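Local atomic coordinates of vacuolar aminopeptidase 1 (Saccharomyces cerevisiae, PDB entry 5JGF), a protein that removes N-terminal amino acids, preferably neutral or hydrophobic ones, from peptides and proteins in the yeast vacuole as a zinc-dependent homododecameric aminopeptidase. Residues D[67-72]-D[293-298]; D[86-91]-D[339-344]; D[90-95]-D[265-270]; D[239-244]-D[258-263]; D[270-275]-D[451-456]. One frame throughout, in Å; residues are numbered along the deposited sequence.

Overall arrangement
All five contacts lie in buried surroundings, and none is an exposed surface patch. Interactions 1 and 2 build the central mixed sheet: strand 289-295 pairs antiparallel with 69-76 and parallel with 86-91, which in turn runs parallel to 339-347. Interaction 3 sets the end of strand 86-91 on helix 261-278, and interaction 5 packs the same helix against 448-468. Backbone bonding thus dominates the sheet contacts, apolar side-chain packing the helix pair, and small polar side chains the strand-helix contact. Interactions 2, 3 and 4 share one zinc ion. Interaction 4, with its centre about 22 Å from that of interaction 2, ties the separate six-stranded sheet to the metal-binding segment through an arginine and two waters.

Interaction 1 of 5, residues D[67-72]-D[293-298]; sequences GTNLSA and TLYDNE
T68 and D296 meet just beyond the end of an antiparallel strand pair of the central mixed sheet, T68 and N69 forming a classic beta bulge against strand 58-65. Their side chains run at a slant to each other: T68 OG1 donates to D296 OD1 at 2.7 Å, approaching from above the carboxylate plane, while N66 ND2 also bonds OG1. The 293-298 segment runs on to the zinc-binding E298. N69 extends with CG anti to the backbone N (chi1 -176°), lying alongside Y295 and pointing the same way, its amide plane 37° from the ring. This brings N69 ND2 to within 2.8 Å of L294 O, above the carbonyl plane, whereas L70 N reaches the same oxygen within that plane at 3.0 Å. Two donors therefore grip L294 O. L70 and L294 form a hydrogen-bonded pair, their side chains on one face of the sheet. On the other face, in the non-hydrogen-bonded pair of S71 and T293, the hydroxyls S71 OG and T293 OG1 share a hydrogen bond of 2.9 Å.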
# COMPACT_ATOMS: atom_id res chain seq x y z
N GLY D 67 -36.63 10.43 -38.29
CA GLY D 67 -36.47 9.14 -38.93
C GLY D 67 -36.12 8.03 -37.94
O GLY D 67 -35.82 6.91 -38.35
N THR D 68 -36.18 8.33 -36.65
CA THR D 68 -35.83 7.36 -35.61
C THR D 68 -36.78 7.35 -34.41
O THR D 68 -36.56 6.63 -33.44
CB THR D 68 -34.42 7.65 -35.05
OG1 THR D 68 -34.40 8.96 -34.47
CG2 THR D 68 -33.38 7.60 -36.16
N ASN D 69 -37.84 8.16 -34.49
CA ASN D 69 -38.83 8.30 -33.41
C ASN D 69 -40.19 8.18 -34.11
O ASN D 69 -40.56 9.05 -34.90
CB ASN D 69 -38.61 9.69 -32.80
CG ASN D 69 -39.50 9.99 -31.59
OD1 ASN D 69 -39.59 11.14 -31.17
ND2 ASN D 69 -40.14 8.97 -31.02
N LEU D 70 -40.92 7.11 -33.82
CA LEU D 70 -42.21 6.88 -34.46
C LEU D 70 -43.36 6.70 -33.48
O LEU D 70 -43.20 6.11 -32.42
CB LEU D 70 -42.11 5.65 -35.37
CG LEU D 70 -43.34 5.17 -36.15
CD1 LEU D 70 -42.89 4.41 -37.39
CD2 LEU D 70 -44.21 4.28 -35.28
N SER D 71 -44.53 7.23 -33.86
CA SER D 71 -45.72 7.09 -33.03
C SER D 71 -46.88 6.66 -33.91
O SER D 71 -47.24 7.36 -34.86
CB SER D 71 -46.06 8.41 -32.34
OG SER D 71 -47.21 8.26 -31.53
N ALA D 72 -47.44 5.50 -33.61
CA ALA D 72 -48.58 4.97 -34.36
C ALA D 72 -49.76 5.06 -33.41
O ALA D 72 -49.63 4.73 -32.23
CB ALA D 72 -48.33 3.53 -34.75
N THR D 293 -45.65 4.20 -29.11
CA THR D 293 -44.69 5.21 -29.51
C THR D 293 -43.30 4.64 -29.26
O THR D 293 -43.02 4.13 -28.17
CB THR D 293 -44.92 6.51 -28.73
OG1 THR D 293 -46.23 7.02 -29.05
CG2 THR D 293 -43.88 7.56 -29.10
N LEU D 294 -42.47 4.71 -30.30
CA LEU D 294 -41.11 4.18 -30.28
C LEU D 294 -40.10 5.32 -30.24
O LEU D 294 -40.10 6.19 -31.12
CB LEU D 294 -40.89 3.32 -31.52
CG LEU D 294 -41.95 2.24 -31.74
CD1 LEU D 294 -41.67 1.50 -33.04
CD2 LEU D 294 -41.98 1.28 -30.56
N TYR D 295 -39.24 5.30 -29.23
CA TYR D 295 -38.25 6.35 -29.03
C TYR D 295 -36.82 5.98 -29.38
O TYR D 295 -36.42 4.82 -29.32
CB TYR D 295 -38.28 6.81 -27.57
CG TYR D 295 -39.61 7.36 -27.12
CD1 TYR D 295 -39.98 8.68 -27.42
CD2 TYR D 295 -40.51 6.57 -26.41
CE1 TYR D 295 -41.21 9.19 -27.01
CE2 TYR D 295 -41.75 7.07 -26.00
CZ TYR D 295 -42.09 8.38 -26.30
OH TYR D 295 -43.30 8.87 -25.90
N ASP D 296 -36.05 7.01 -29.72
CA ASP D 296 -34.64 6.86 -30.04
C ASP D 296 -33.93 7.32 -28.77
O ASP D 296 -34.56 7.79 -27.82
CB ASP D 296 -34.28 7.80 -31.21
CG ASP D 296 -32.87 7.59 -31.74
OD1 ASP D 296 -32.47 8.38 -32.63
OD2 ASP D 296 -32.17 6.66 -31.29
N ASN D 297 -32.61 7.15 -28.74
CA ASN D 297 -31.76 7.61 -27.65
C ASN D 297 -32.05 7.26 -26.19
O ASN D 297 -31.63 8.00 -25.30
CB ASN D 297 -31.61 9.13 -27.77
CG ASN D 297 -31.10 9.56 -29.13
OD1 ASN D 297 -30.24 8.90 -29.72
ND2 ASN D 297 -31.60 10.68 -29.62
N GLU D 298 -32.73 6.16 -25.92
CA GLU D 298 -32.97 5.79 -24.52
C GLU D 298 -31.62 5.38 -23.91
O GLU D 298 -31.34 5.65 -22.74
CB GLU D 298 -33.95 4.62 -24.42
CG GLU D 298 -34.30 4.17 -22.99
CD GLU D 298 -33.19 3.37 -22.32
OE1 GLU D 298 -32.41 2.72 -23.03
OE2 GLU D 298 -33.11 3.38 -21.07

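Interaction 2 of 5, residues D[86-91]-D[339-344]; sequences GVIGSH and IILSAD. With ZN (zinc ion), chain K.
H91 and D344 bind one zinc ion together, H91 through NE2 at 2.1 Å from the metal and D344 through both carboxylate oxygens, OD1 at 2.1 Å and the looser OD2 at 2.5 Å. Imidazole and carboxylate stand nearly perpendicular, their planes 84° apart, and D344 OD2 lies at the ring edge, in its plane. D262 and two waters complete the coordination, while H91 ND1 is turned to D93 O. One residue back along each strand, S90 OG donates to A343 O at 2.9 Å, using a lone pair in the carbonyl plane. The backbones behind pair as parallel strands of the central sheet in the alpha/beta fold of this M18 peptidase, so two zinc ligands arrive side by side. V87 N to I339 O, L341 N to V87 O, G89 N to L341 O and A343 N to G89 O are the bonds joining the strands. A water donates to both G89 O and S342 OG, the latter also bonded to D429. Farther from the metal, V87 and I340 lie side by side on one face, V87 CB 4.0 Å from I340 CG1. On the other, I88 CG2 touches A343 CB at 4.0 Å while its CG1 approaches L341 CB.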
# COMPACT_ATOMS: atom_id res chain seq x y z
N GLY D 86 -54.48 4.73 -24.15
CA GLY D 86 -53.82 3.47 -23.82
C GLY D 86 -52.50 3.52 -24.55
O GLY D 86 -52.48 3.45 -25.78
N VAL D 87 -51.41 3.62 -23.81
CA VAL D 87 -50.09 3.76 -24.41
C VAL D 87 -49.04 2.69 -24.11
O VAL D 87 -48.97 2.17 -23.00
CB VAL D 87 -49.43 5.10 -23.97
CG1 VAL D 87 -48.08 5.28 -24.66
CG2 VAL D 87 -50.36 6.27 -24.24
N ILE D 88 -48.23 2.38 -25.11
CA ILE D 88 -47.10 1.48 -24.91
C ILE D 88 -45.91 2.26 -25.46
O ILE D 88 -45.89 2.63 -26.64
CB ILE D 88 -47.19 0.14 -25.68
CG1 ILE D 88 -48.34 -0.71 -25.15
CG2 ILE D 88 -45.88 -0.64 -25.48
CD1 ILE D 88 -48.42 -2.09 -25.78
N GLY D 89 -44.94 2.53 -24.61
CA GLY D 89 -43.76 3.26 -25.04
C GLY D 89 -42.53 2.39 -24.95
O GLY D 89 -42.29 1.77 -23.91
N SER D 90 -41.75 2.33 -26.02
CA SER D 90 -40.53 1.52 -26.05
C SER D 90 -39.44 2.27 -26.81
O SER D 90 -39.72 3.30 -27.44
CB SER D 90 -40.79 0.18 -26.74
OG SER D 90 -41.79 -0.56 -26.06
N HIS D 91 -38.21 1.78 -26.75
CA HIS D 91 -37.15 2.45 -27.49
C HIS D 91 -36.59 1.56 -28.59
O HIS D 91 -36.47 0.35 -28.43
CB HIS D 91 -36.05 2.98 -26.54
CG HIS D 91 -35.22 1.92 -25.88
ND1 HIS D 91 -34.06 1.44 -26.42
CD2 HIS D 91 -35.35 1.33 -24.66
CE1 HIS D 91 -33.49 0.60 -25.57
NE2 HIS D 91 -34.25 0.51 -24.50
N ILE D 339 -53.26 5.17 -19.18
CA ILE D 339 -52.35 4.16 -18.66
C ILE D 339 -51.22 4.02 -19.66
O ILE D 339 -51.45 3.76 -20.84
CB ILE D 339 -53.04 2.78 -18.49
CG1 ILE D 339 -53.98 2.79 -17.28
CG2 ILE D 339 -51.97 1.69 -18.31
CD1 ILE D 339 -53.29 3.03 -15.94
N ILE D 340 -49.99 4.21 -19.19
CA ILE D 340 -48.84 4.08 -20.07
C ILE D 340 -48.03 2.86 -19.66
O ILE D 340 -47.69 2.69 -18.49
CB ILE D 340 -47.89 5.31 -19.97
CG1 ILE D 340 -48.63 6.58 -20.39
CG2 ILE D 340 -46.67 5.09 -20.86
CD1 ILE D 340 -47.78 7.85 -20.27
N LEU D 341 -47.76 1.98 -20.62
CA LEU D 341 -46.93 0.82 -20.33
C LEU D 341 -45.57 1.18 -20.90
O LEU D 341 -45.43 1.35 -22.11
CB LEU D 341 -47.44 -0.45 -21.02
CG LEU D 341 -48.80 -1.06 -20.64
CD1 LEU D 341 -48.91 -2.45 -21.25
CD2 LEU D 341 -48.94 -1.13 -19.13
N SER D 342 -44.59 1.36 -20.02
CA SER D 342 -43.24 1.66 -20.46
C SER D 342 -42.63 0.27 -20.65
O SER D 342 -42.26 -0.38 -19.68
CB SER D 342 -42.48 2.42 -19.37
OG SER D 342 -41.12 2.57 -19.72
N ALA D 343 -42.57 -0.18 -21.90
CA ALA D 343 -42.07 -1.51 -22.20
C ALA D 343 -40.60 -1.53 -22.58
O ALA D 343 -40.23 -1.15 -23.69
CB ALA D 343 -42.91 -2.14 -23.31
N ASP D 344 -39.77 -1.98 -21.64
CA ASP D 344 -38.33 -2.08 -21.87
C ASP D 344 -37.90 -3.41 -21.27
O ASP D 344 -38.33 -3.78 -20.18
CB ASP D 344 -37.59 -0.92 -21.19
CG ASP D 344 -36.19 -0.72 -21.73
OD1 ASP D 344 -35.74 -1.57 -22.53
OD2 ASP D 344 -35.53 0.28 -21.36
ZN ZN K . -33.77 -0.79 -22.86
O HOH W 1 -39.87 1.62 -22.05
O HOH W 2 -33.49 -2.27 -20.97
O HOH W 3 -32.16 0.30 -22.21

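Interaction 3 of 5, residues D[90-95]-D[265-270]; sequences SHVDAL and LCSFAA. With ZN (zinc ion), chain K.
S267 OG is wedged among three successive residues of the strand end, S90, H91 and V92, yet its main hydrogen bond runs to D263 O, one turn back in its own helix. OG sits anti to the carbonyl carbon of S267, beside the backbone N (chi1 -69°), a position that serves this intrahelical bond and still brings OG within 3.1 Å of H91 O, at most a weak hydrogen bond. Around it the contact is plain van der Waals packing: S90 CB lies 3.4 Å from S267 OG, and V92 CG1 reaches the same oxygen at 3.6 Å. S90 OG, whose hydrogen bond goes to A343 O, passes C266 CB at 4.0 Å.
The H91 backbone is thereby placed against the helix while its ring turns away to the zinc. D93 is the second-shell residue that fixes this ring: H91 ND1 donates to D93 O at 3.0 Å, with the acceptor in the ring plane, and has a weak second bond to D93 OD2. H91, V92 and D93 match the His-X-Asp pattern of zinc peptidases in this clan. Y119 OH and E299 N bond D93 OD1, and D263 OD2 accepts from H91 N.
Strand 289-295 lies alongside, its L294 touching S90, V92 and S267; helix 25-38 packs on V92, and helix 448-468 covers L265, F268 and A269.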
# COMPACT_ATOMS: atom_id res chain seq x y z
N SER D 90 -41.75 2.33 -26.02
CA SER D 90 -40.53 1.52 -26.05
C SER D 90 -39.44 2.27 -26.81
O SER D 90 -39.72 3.30 -27.44
CB SER D 90 -40.79 0.18 -26.74
OG SER D 90 -41.79 -0.56 -26.06
N HIS D 91 -38.21 1.78 -26.75
CA HIS D 91 -37.15 2.45 -27.49
C HIS D 91 -36.59 1.56 -28.59
O HIS D 91 -36.47 0.35 -28.43
CB HIS D 91 -36.05 2.98 -26.54
CG HIS D 91 -35.22 1.92 -25.88
ND1 HIS D 91 -34.06 1.44 -26.42
CD2 HIS D 91 -35.35 1.33 -24.66
CE1 HIS D 91 -33.49 0.60 -25.57
NE2 HIS D 91 -34.25 0.51 -24.50
N VAL D 92 -36.30 2.18 -29.73
CA VAL D 92 -35.78 1.44 -30.88
C VAL D 92 -34.29 1.59 -31.10
O VAL D 92 -33.74 0.96 -31.99
CB VAL D 92 -36.53 1.83 -32.17
CG1 VAL D 92 -37.91 1.20 -32.18
CG2 VAL D 92 -36.63 3.35 -32.28
N ASP D 93 -33.63 2.43 -30.30
CA ASP D 93 -32.19 2.55 -30.44
C ASP D 93 -31.59 1.39 -29.65
O ASP D 93 -32.20 0.91 -28.69
CB ASP D 93 -31.67 3.89 -29.89
CG ASP D 93 -31.93 4.06 -28.40
OD1 ASP D 93 -30.98 4.44 -27.67
OD2 ASP D 93 -33.08 3.84 -27.96
N ALA D 94 -30.43 0.92 -30.07
CA ALA D 94 -29.75 -0.17 -29.37
C ALA D 94 -28.27 0.15 -29.33
O ALA D 94 -27.77 0.92 -30.15
CB ALA D 94 -29.98 -1.49 -30.09
N LEU D 95 -27.55 -0.43 -28.37
CA LEU D 95 -26.12 -0.19 -28.27
C LEU D 95 -25.49 -0.51 -29.62
O LEU D 95 -25.83 -1.52 -30.25
CB LEU D 95 -25.49 -1.07 -27.19
CG LEU D 95 -25.21 -0.36 -25.86
CD1 LEU D 95 -26.51 0.17 -25.27
CD2 LEU D 95 -24.53 -1.33 -24.89
N LEU D 265 -36.94 -5.94 -28.96
CA LEU D 265 -37.75 -7.11 -28.60
C LEU D 265 -39.14 -6.62 -28.17
O LEU D 265 -40.16 -7.10 -28.67
CB LEU D 265 -37.08 -7.88 -27.45
CG LEU D 265 -37.80 -9.08 -26.83
CD1 LEU D 265 -38.23 -10.07 -27.91
CD2 LEU D 265 -36.86 -9.75 -25.82
N CYS D 266 -39.18 -5.67 -27.25
CA CYS D 266 -40.45 -5.11 -26.79
C CYS D 266 -41.09 -4.25 -27.88
O CYS D 266 -42.31 -4.24 -28.04
CB CYS D 266 -40.27 -4.25 -25.54
SG CYS D 266 -40.06 -5.19 -24.02
N SER D 267 -40.26 -3.51 -28.62
CA SER D 267 -40.78 -2.65 -29.68
C SER D 267 -41.52 -3.48 -30.72
O SER D 267 -42.64 -3.14 -31.12
CB SER D 267 -39.64 -1.88 -30.35
OG SER D 267 -39.12 -0.91 -29.46
N PHE D 268 -40.91 -4.58 -31.15
CA PHE D 268 -41.52 -5.47 -32.15
C PHE D 268 -42.81 -6.09 -31.60
O PHE D 268 -43.85 -6.06 -32.26
CB PHE D 268 -40.54 -6.59 -32.52
CG PHE D 268 -41.06 -7.55 -33.55
CD1 PHE D 268 -40.95 -7.26 -34.91
CD2 PHE D 268 -41.66 -8.75 -33.17
CE1 PHE D 268 -41.42 -8.16 -35.88
CE2 PHE D 268 -42.13 -9.66 -34.12
CZ PHE D 268 -42.01 -9.36 -35.48
N ALA D 269 -42.73 -6.64 -30.39
CA ALA D 269 -43.90 -7.26 -29.77
C ALA D 269 -45.04 -6.27 -29.60
O ALA D 269 -46.20 -6.61 -29.85
CB ALA D 269 -43.52 -7.85 -28.41
N ALA D 270 -44.72 -5.04 -29.19
CA ALA D 270 -45.75 -4.03 -29.01
C ALA D 270 -46.39 -3.61 -30.33
O ALA D 270 -47.62 -3.47 -30.42
CB ALA D 270 -45.17 -2.80 -28.29
ZN ZN K . -33.77 -0.79 -22.86
O HOH W 2 -33.49 -2.27 -20.97
O HOH W 3 -32.16 0.30 -22.21

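Interaction 4 of 5, residues D[239-244]-D[258-263]; sequences DLFDVQ and APRLDD. With ZN (zinc ion), chain K; ZN (zinc ion), chain L.
An Asx turn ends strand 233-242, D242 OD1 accepting from Q244 N, and R260 grips the backbone of this turn. R260 NH2 donates to D242 O at 3.1 Å in a nearly straight bond (169°) that lies in the guanidinium plane and uses a carbonyl lone pair. Two waters extend this edge: one accepts from R260 NH2 at 2.8 Å and from D242 N, the other accepts from R260 NH1 at 2.9 Å and donates to D242 O. A bend at chi3 (-69°) carries the guanidinium back over its neighbour P259, whose CG lies 3.4 Å from the plane toward the rim, while R260 NH2 brushes F241 CB at 3.7 Å. NH1 also bonds I19 O. A leucine in place of R260 would probably cost D242 O its direct donor, leave I19 O without its NH1 partner and weaken the hold on the two waters. Q244 packs on Q244 of a second subunit. Two residues on from R260, D262 bridges the metal pair, OD1 on one zinc and OD2 on the other, just before a cis peptide bond to D263. Strand 233-242 belongs to the six-stranded antiparallel sheet, beside strand 96-99, whereas 258-263 leads from strand 255-258 into helix 261-278.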
# COMPACT_ATOMS: atom_id res chain seq x y z
N ASP D 239 -23.75 2.94 -38.72
CA ASP D 239 -23.43 2.10 -37.56
C ASP D 239 -22.61 0.92 -38.03
O ASP D 239 -22.57 0.60 -39.22
CB ASP D 239 -24.68 1.44 -36.96
CG ASP D 239 -25.68 2.40 -36.37
OD1 ASP D 239 -26.70 1.88 -35.87
OD2 ASP D 239 -25.47 3.62 -36.40
N LEU D 240 -21.96 0.27 -37.07
CA LEU D 240 -21.24 -0.97 -37.31
C LEU D 240 -22.03 -1.87 -36.38
O LEU D 240 -22.31 -1.50 -35.24
CB LEU D 240 -19.78 -0.90 -36.85
CG LEU D 240 -18.82 -0.15 -37.77
CD1 LEU D 240 -17.40 -0.45 -37.31
CD2 LEU D 240 -19.00 -0.60 -39.23
N PHE D 241 -22.42 -3.05 -36.86
CA PHE D 241 -23.23 -3.96 -36.06
C PHE D 241 -22.92 -5.41 -36.39
O PHE D 241 -22.36 -5.71 -37.44
CB PHE D 241 -24.71 -3.68 -36.35
CG PHE D 241 -25.01 -3.57 -37.81
CD1 PHE D 241 -25.13 -4.71 -38.60
CD2 PHE D 241 -25.13 -2.32 -38.42
CE1 PHE D 241 -25.34 -4.61 -39.98
CE2 PHE D 241 -25.34 -2.21 -39.79
CZ PHE D 241 -25.45 -3.36 -40.58
N ASP D 242 -23.30 -6.31 -35.49
CA ASP D 242 -23.08 -7.74 -35.67
C ASP D 242 -23.99 -8.25 -36.78
O ASP D 242 -25.21 -8.05 -36.73
CB ASP D 242 -23.40 -8.50 -34.37
CG ASP D 242 -22.87 -9.92 -34.36
OD1 ASP D 242 -22.68 -10.50 -35.45
OD2 ASP D 242 -22.66 -10.47 -33.27
N VAL D 243 -23.42 -8.92 -37.79
CA VAL D 243 -24.21 -9.45 -38.89
C VAL D 243 -24.63 -10.90 -38.69
O VAL D 243 -25.20 -11.50 -39.59
CB VAL D 243 -23.47 -9.36 -40.24
CG1 VAL D 243 -23.24 -7.91 -40.62
CG2 VAL D 243 -22.15 -10.11 -40.16
N GLN D 244 -24.33 -11.48 -37.53
CA GLN D 244 -24.72 -12.86 -37.30
C GLN D 244 -26.22 -12.95 -37.06
O GLN D 244 -26.75 -12.39 -36.10
CB GLN D 244 -23.98 -13.46 -36.10
CG GLN D 244 -24.35 -14.93 -35.84
CD GLN D 244 -23.59 -15.54 -34.67
OE1 GLN D 244 -23.19 -14.84 -33.75
NE2 GLN D 244 -23.42 -16.86 -34.70
N ALA D 258 -29.97 -13.58 -30.31
CA ALA D 258 -29.97 -12.54 -31.33
C ALA D 258 -29.41 -11.25 -30.80
O ALA D 258 -29.41 -11.00 -29.60
CB ALA D 258 -31.41 -12.31 -31.84
N PRO D 259 -28.91 -10.39 -31.71
CA PRO D 259 -28.35 -9.11 -31.29
C PRO D 259 -29.43 -8.04 -31.16
O PRO D 259 -30.53 -8.19 -31.69
CB PRO D 259 -27.38 -8.79 -32.41
CG PRO D 259 -28.14 -9.29 -33.62
CD PRO D 259 -28.65 -10.64 -33.14
N ARG D 260 -29.09 -6.99 -30.43
CA ARG D 260 -29.95 -5.83 -30.27
C ARG D 260 -31.37 -6.09 -29.74
O ARG D 260 -32.32 -5.44 -30.17
CB ARG D 260 -30.00 -5.09 -31.62
CG ARG D 260 -28.60 -4.88 -32.23
CD ARG D 260 -28.61 -4.24 -33.62
NE ARG D 260 -29.14 -5.12 -34.67
CZ ARG D 260 -28.43 -6.02 -35.35
NH1 ARG D 260 -29.03 -6.75 -36.29
NH2 ARG D 260 -27.14 -6.19 -35.11
N LEU D 261 -31.50 -7.01 -28.79
CA LEU D 261 -32.81 -7.32 -28.20
C LEU D 261 -33.35 -6.13 -27.39
O LEU D 261 -34.54 -5.86 -27.38
CB LEU D 261 -32.71 -8.56 -27.29
CG LEU D 261 -32.39 -9.91 -27.93
CD1 LEU D 261 -32.51 -11.00 -26.88
CD2 LEU D 261 -33.35 -10.18 -29.09
N ASP D 262 -32.46 -5.41 -26.72
CA ASP D 262 -32.83 -4.25 -25.93
C ASP D 262 -32.80 -3.03 -26.86
O ASP D 262 -31.72 -2.64 -27.30
CB ASP D 262 -31.77 -4.07 -24.82
CG ASP D 262 -32.01 -2.85 -23.94
OD1 ASP D 262 -33.03 -2.16 -24.10
OD2 ASP D 262 -31.17 -2.59 -23.05
N ASP D 263 -33.95 -2.44 -27.22
CA ASP D 263 -35.29 -2.83 -26.77
C ASP D 263 -36.19 -3.15 -27.99
O ASP D 263 -37.40 -2.93 -27.96
CB ASP D 263 -35.87 -1.67 -25.93
CG ASP D 263 -37.24 -1.97 -25.32
OD1 ASP D 263 -37.51 -3.13 -24.97
OD2 ASP D 263 -38.06 -1.03 -25.18
ZN ZN K . -33.77 -0.79 -22.86
ZN ZN L . -30.41 -0.76 -22.68
O HOH W 4 -25.10 -5.20 -33.42
O HOH W 5 -27.59 -8.67 -37.83
O HOH W 2 -33.49 -2.27 -20.97
O HOH W 3 -32.16 0.30 -22.21

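Interaction 5 of 5, residues D[270-275]-D[451-456]; sequences AMIALI and LGVKFF
The helical segments 270-275 and 451-456 cross at -49° with their axes 8.1 Å apart, nearest where A273 CA and V453 CA are 5.0 Å from each other. The small side chain of A273 permits this approach: its CB points at the other helix, touching F456 CB at 3.4 Å and V453 O at 3.6 Å. F456 CG is anti to the carbonyl carbon (chi1 -68°), which carries the ring along the A270 turn, CD1 3.6 Å from A270 N. Beside A273, V453 meets I272 at a slant, V453 CG1 lying 4.0 Å from I272 CG2, and V453 CG2 also faces that branch. With an alanine at V453, both methyls would be gone and a gap would probably open beside I272 and A273. The side chains that meet are all apolar. Helix 261-278 has strand 289-295 under A270, M271 and L274 and helix 25-38 beside M271, I272 and I275, while I88 of strand 86-91 touches both A270 and F456.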
# COMPACT_ATOMS: atom_id res chain seq x y z
N ALA D 270 -44.72 -5.04 -29.19
CA ALA D 270 -45.75 -4.03 -29.01
C ALA D 270 -46.39 -3.61 -30.33
O ALA D 270 -47.62 -3.47 -30.42
CB ALA D 270 -45.17 -2.80 -28.29
N MET D 271 -45.58 -3.40 -31.37
CA MET D 271 -46.10 -3.00 -32.67
C MET D 271 -46.96 -4.09 -33.31
O MET D 271 -48.01 -3.81 -33.88
CB MET D 271 -44.97 -2.62 -33.63
CG MET D 271 -44.36 -1.25 -33.38
SD MET D 271 -45.56 0.12 -33.40
CE MET D 271 -46.45 -0.21 -34.84
N ILE D 272 -46.50 -5.34 -33.21
CA ILE D 272 -47.26 -6.45 -33.78
C ILE D 272 -48.59 -6.55 -33.04
O ILE D 272 -49.63 -6.78 -33.65
CB ILE D 272 -46.49 -7.78 -33.66
CG1 ILE D 272 -45.23 -7.73 -34.54
CG2 ILE D 272 -47.37 -8.95 -34.07
CD1 ILE D 272 -45.52 -7.52 -36.01
N ALA D 273 -48.56 -6.36 -31.73
CA ALA D 273 -49.78 -6.42 -30.94
C ALA D 273 -50.74 -5.33 -31.40
O ALA D 273 -51.94 -5.56 -31.54
CB ALA D 273 -49.46 -6.26 -29.46
N LEU D 274 -50.21 -4.13 -31.63
CA LEU D 274 -51.04 -3.01 -32.07
C LEU D 274 -51.69 -3.31 -33.42
O LEU D 274 -52.88 -3.05 -33.61
CB LEU D 274 -50.19 -1.73 -32.20
CG LEU D 274 -50.97 -0.51 -32.70
CD1 LEU D 274 -51.93 -0.06 -31.61
CD2 LEU D 274 -50.02 0.62 -33.07
N ILE D 275 -50.91 -3.87 -34.34
CA ILE D 275 -51.42 -4.21 -35.67
C ILE D 275 -52.48 -5.30 -35.60
O ILE D 275 -53.52 -5.20 -36.25
CB ILE D 275 -50.25 -4.65 -36.60
CG1 ILE D 275 -49.78 -3.45 -37.44
CG2 ILE D 275 -50.69 -5.77 -37.53
CD1 ILE D 275 -49.40 -2.24 -36.62
N LEU D 451 -45.40 -14.55 -26.33
CA LEU D 451 -46.07 -14.27 -25.07
C LEU D 451 -46.17 -12.76 -24.87
O LEU D 451 -47.14 -12.26 -24.28
CB LEU D 451 -45.30 -14.92 -23.91
CG LEU D 451 -45.34 -16.46 -23.89
CD1 LEU D 451 -44.37 -16.99 -22.85
CD2 LEU D 451 -46.75 -16.94 -23.60
N GLY D 452 -45.18 -12.03 -25.37
CA GLY D 452 -45.18 -10.58 -25.26
C GLY D 452 -46.30 -9.99 -26.10
O GLY D 452 -47.09 -9.17 -25.63
N VAL D 453 -46.37 -10.42 -27.36
CA VAL D 453 -47.42 -9.95 -28.26
C VAL D 453 -48.79 -10.23 -27.65
O VAL D 453 -49.67 -9.38 -27.65
CB VAL D 453 -47.34 -10.67 -29.63
CG1 VAL D 453 -48.56 -10.30 -30.48
CG2 VAL D 453 -46.06 -10.28 -30.35
N LYS D 454 -48.95 -11.44 -27.12
CA LYS D 454 -50.21 -11.84 -26.51
C LYS D 454 -50.59 -10.91 -25.37
O LYS D 454 -51.74 -10.47 -25.27
CB LYS D 454 -50.11 -13.29 -26.01
CG LYS D 454 -51.41 -13.84 -25.43
CD LYS D 454 -51.29 -15.34 -25.17
CE LYS D 454 -51.55 -15.68 -23.71
NZ LYS D 454 -52.92 -15.30 -23.26
N PHE D 455 -49.63 -10.60 -24.51
CA PHE D 455 -49.92 -9.71 -23.39
C PHE D 455 -50.30 -8.30 -23.85
O PHE D 455 -51.30 -7.75 -23.40
CB PHE D 455 -48.72 -9.62 -22.45
CG PHE D 455 -48.92 -8.62 -21.35
CD1 PHE D 455 -49.76 -8.90 -20.28
CD2 PHE D 455 -48.31 -7.37 -21.42
CE1 PHE D 455 -49.99 -7.95 -19.30
CE2 PHE D 455 -48.54 -6.41 -20.45
CZ PHE D 455 -49.38 -6.70 -19.38
N PHE D 456 -49.50 -7.73 -24.75
CA PHE D 456 -49.76 -6.38 -25.25
C PHE D 456 -51.07 -6.29 -26.00
O PHE D 456 -51.75 -5.25 -25.97
CB PHE D 456 -48.61 -5.93 -26.15
CG PHE D 456 -47.31 -5.70 -25.42
CD1 PHE D 456 -46.10 -6.08 -25.99
CD2 PHE D 456 -47.30 -5.10 -24.16
CE1 PHE D 456 -44.89 -5.87 -25.32
CE2 PHE D 456 -46.10 -4.89 -23.48
CZ PHE D 456 -44.90 -5.27 -24.06